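Local coordinates for periplasmic binding protein/LacI transcriptional regulator (Shewanella sp. ANA-3, PDB 5OCP), which binds arabinofuranose in the periplasm, probably delivering the sugar to the membrane components of an ABC transporter for arabinose uptake, at residues Glu20-Lys23 and Ala24-Lys27; Lys41-Asn44 and Gln45-Ala48. All blocks are in the same frame, centred on the assembly; numbering follows the deposited sequence.

Interaction 1 (Glu20-Lys23 and Ala24-Lys27)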
# COMPACT_ATOMS: atom_id res chain seq x y z
N GLU A 20 0.63 -8.35 10.25
CA GLU A 20 1.36 -8.54 11.51
C GLU A 20 1.23 -7.38 12.47
O GLU A 20 1.06 -7.58 13.71
CB GLU A 20 2.87 -8.86 11.24
CG GLU A 20 3.07 -10.22 10.65
CD GLU A 20 2.51 -11.40 11.54
OE1 GLU A 20 2.57 -11.37 12.82
OE2 GLU A 20 1.97 -12.38 10.97
N ALA A 21 1.23 -6.17 11.95
CA ALA A 21 0.98 -4.96 12.75
C ALA A 21 -0.39 -4.89 13.38
O ALA A 21 -0.52 -4.59 14.56
CB ALA A 21 1.18 -3.72 11.94
N VAL A 22 -1.43 -5.25 12.62
CA VAL A 22 -2.78 -5.25 13.18
C VAL A 22 -2.89 -6.29 14.32
O VAL A 22 -3.52 -5.98 15.36
CB VAL A 22 -3.87 -5.48 12.12
CG1 VAL A 22 -5.21 -5.45 12.82
CG2 VAL A 22 -3.93 -4.34 11.10
N LYS A 23 -2.31 -7.46 14.11
CA LYS A 23 -2.29 -8.57 15.13
C LYS A 23 -1.52 -8.09 16.39
O LYS A 23 -1.99 -8.23 17.54
CB LYS A 23 -1.67 -9.80 14.54
CG LYS A 23 -2.56 -10.50 13.54
CD LYS A 23 -1.78 -11.58 12.84
CE LYS A 23 -2.64 -12.40 11.93
NZ LYS A 23 -1.85 -13.48 11.28
N ALA A 24 -0.38 -7.47 16.17
CA ALA A 24 0.39 -6.91 17.28
C ALA A 24 -0.36 -5.79 18.03
O ALA A 24 -0.29 -5.77 19.29
CB ALA A 24 1.74 -6.43 16.80
N GLU A 25 -1.05 -4.86 17.33
CA GLU A 25 -1.81 -3.80 17.96
C GLU A 25 -3.02 -4.40 18.71
O GLU A 25 -3.38 -3.94 19.84
CB GLU A 25 -2.31 -2.77 17.01
CG GLU A 25 -1.18 -1.91 16.37
CD GLU A 25 -1.56 -1.32 15.00
OE1 GLU A 25 -2.10 -2.00 14.05
OE2 GLU A 25 -1.35 -0.15 14.86
N ALA A 26 -3.66 -5.38 18.11
CA ALA A 26 -4.78 -6.03 18.84
C ALA A 26 -4.32 -6.62 20.17
O ALA A 26 -4.97 -6.46 21.20
CB ALA A 26 -5.44 -7.12 18.00
N LYS A 27 -3.22 -7.30 20.13
CA LYS A 27 -2.66 -7.98 21.30
C LYS A 27 -2.33 -6.96 22.37
O LYS A 27 -2.65 -7.18 23.57
CB LYS A 27 -1.42 -8.78 20.93
CG LYS A 27 -0.94 -9.72 22.03
CD LYS A 27 0.56 -9.94 21.99
CE LYS A 27 1.10 -10.49 23.32
NZ LYS A 27 2.35 -9.75 23.72
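Glu-25 reaches back over the preceding turn to Ala-21 and Val-22, inside helix 13-29, the crossover helix of the beta-alpha-beta unit between strands 2-7 and 32-37. Its CB and CG lie against the carbonyl oxygen of Ala-21, CG at 3.3 Å from that O. With CG anti to the carbonyl carbon (chi1 -68°) and the chain extended beyond it, the glutamate runs toward the start of the helix, and CD comes to 3.5 Å from Ala-21 O. At the tip, OE1 passes 4.2 Å from CG2 of Val-22, while OE2 takes a weak hydrogen bond from the backbone N of Gly-249, at the start of helix 248-259. Ala-21, Val-22 and Ala-26 are buried: the small alanines let neighbouring elements come close, and branched Val-22 packs against Phe-252 and Leu-33. Ala-24 and Lys-27 lie on the exposed side, while Lys-23 flanks the buried face, touching Leu-33 and making a cation-pi contact with Phe-35. Regular i to i+4 bonds run beneath, among them Glu-25 N to Ala-21 O at 2.8 Å. The same Ala-21 O has Glu-25 OE1 only 3.1 Å away, a pair of acceptors with no bond between them.

Interaction 2 (Lys41-Asn44 and Gln45-Ala48)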
# COMPACT_ATOMS: atom_id res chain seq x y z
N LYS A 41 -9.16 -12.08 -3.26
CA LYS A 41 -10.51 -12.12 -3.87
C LYS A 41 -11.55 -11.38 -3.05
O LYS A 41 -11.80 -11.70 -1.87
CB LYS A 41 -10.94 -13.56 -4.13
CG LYS A 41 -9.96 -14.27 -5.04
CD LYS A 41 -10.40 -15.72 -5.21
CE LYS A 41 -9.62 -16.39 -6.34
NZ LYS A 41 -10.48 -17.41 -7.04
N GLN A 42 -12.22 -10.38 -3.65
CA GLN A 42 -13.22 -9.64 -2.94
C GLN A 42 -14.33 -10.55 -2.40
O GLN A 42 -14.88 -10.37 -1.32
CB GLN A 42 -13.83 -8.52 -3.84
CG GLN A 42 -15.01 -7.83 -3.12
CD GLN A 42 -15.52 -6.66 -3.88
OE1 GLN A 42 -15.38 -6.67 -5.12
NE2 GLN A 42 -16.06 -5.59 -3.17
N GLU A 43 -14.69 -11.57 -3.18
CA GLU A 43 -15.69 -12.46 -2.72
C GLU A 43 -15.37 -13.12 -1.42
O GLU A 43 -16.23 -13.33 -0.62
CB GLU A 43 -15.99 -13.52 -3.81
CG GLU A 43 -17.13 -13.08 -4.68
CD GLU A 43 -18.42 -12.73 -3.85
OE1 GLU A 43 -19.07 -11.68 -4.15
OE2 GLU A 43 -18.74 -13.44 -2.84
N ASN A 44 -14.09 -13.43 -1.22
CA ASN A 44 -13.68 -13.98 0.10
C ASN A 44 -13.77 -12.97 1.24
O ASN A 44 -14.10 -13.31 2.39
CB ASN A 44 -12.32 -14.59 0.00
CG ASN A 44 -12.26 -15.81 -0.90
OD1 ASN A 44 -13.28 -16.51 -1.05
ND2 ASN A 44 -11.06 -16.15 -1.40
N GLN A 45 -13.52 -11.69 0.91
CA GLN A 45 -13.76 -10.68 1.92
C GLN A 45 -15.18 -10.59 2.31
O GLN A 45 -15.51 -10.51 3.50
CB GLN A 45 -13.28 -9.28 1.48
CG GLN A 45 -11.82 -9.22 1.12
CD GLN A 45 -11.23 -7.83 1.06
OE1 GLN A 45 -11.15 -7.25 -0.00
NE2 GLN A 45 -10.82 -7.31 2.21
N ILE A 46 -16.07 -10.61 1.33
CA ILE A 46 -17.49 -10.53 1.64
C ILE A 46 -17.98 -11.71 2.49
O ILE A 46 -18.73 -11.57 3.48
CB ILE A 46 -18.32 -10.35 0.34
CG1 ILE A 46 -17.97 -8.98 -0.29
CG2 ILE A 46 -19.81 -10.36 0.70
CD1 ILE A 46 -18.49 -8.86 -1.69
N LYS A 47 -17.47 -12.89 2.17
CA LYS A 47 -17.73 -14.04 3.00
C LYS A 47 -17.26 -13.94 4.44
O LYS A 47 -17.98 -14.29 5.37
CB LYS A 47 -17.17 -15.28 2.32
CG LYS A 47 -17.95 -15.68 1.07
CD LYS A 47 -17.49 -17.04 0.56
CE LYS A 47 -18.51 -17.55 -0.51
NZ LYS A 47 -18.22 -16.87 -1.80
N ALA A 48 -16.03 -13.46 4.64
CA ALA A 48 -15.50 -13.23 5.97
C ALA A 48 -16.35 -12.26 6.75
O ALA A 48 -16.69 -12.51 7.88
CB ALA A 48 -14.07 -12.68 5.88
O HOH W 1 -15.57 -16.61 -2.46
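Glu-43 bends at its second torsion (chi2 -55°), which turns the carboxylate forward over the next turn, and Lys-47, turned at chi4 (79°), brings its ammonium to meet it. Both belong to the first turns of helix 42-54, which follows strand 32-37 and precedes strand 59-62 in the parallel alpha/beta lobe. OE2 of Glu-43 and NZ of Lys-47 stand 3.6 Å apart, a long i to i+4 salt bridge that suits an exposed helix face. A water bridges Lys-47 to a second residue of the preceding turn, accepting from NZ at 2.7 Å and donating to Asn-44 OD1. The other carboxylate oxygen of Glu-43, OE1, lies 3.8 Å from CD1 of Ile-46, and the same methyl rests 3.9 Å from CG of Gln-42, whose aliphatic part gives the isoleucine a nonpolar neighbour. Lys-41 is the N-cap residue; its carbonyl oxygen receives Gln-45 N at 3.3 Å, and Ile-46 N bonds Gln-42 O at 2.9 Å. The long glutamines reach beyond the helix: Gln-42 NE2 bonds Thr-68 O, and buried Gln-45 gives NE2 to Ala-63 O and Ser-6 OG and takes Val-65 N on OE1. With Asn-44 ND2 bonded to Ala-38 O, helix 42-54 is pinned at its start to Ser-6 near the end of strand 2-7 and to the loops that follow strands 32-37 and 59-62.

Interactions 1 and 2 lie on successive helices, 13-29 and 42-54, joined through strand 32-37, and both belong to the lobe built on the parallel sheet. Their centres are 21 Å apart and they do not touch. Interaction 1 is partly buried: small and branched nonpolar side chains pack against neighbouring elements, with one carboxylate, that of Glu-25, turned toward helix 248-259. Interaction 2 is a surface contact at a helix start, where a long salt bridge and a bridging water lie on the open side. The inner face of the first helix packs mainly through nonpolar groups on strand 32-37 and helix 248-259; that of the second is anchored by amide hydrogen bonds, chiefly to loops.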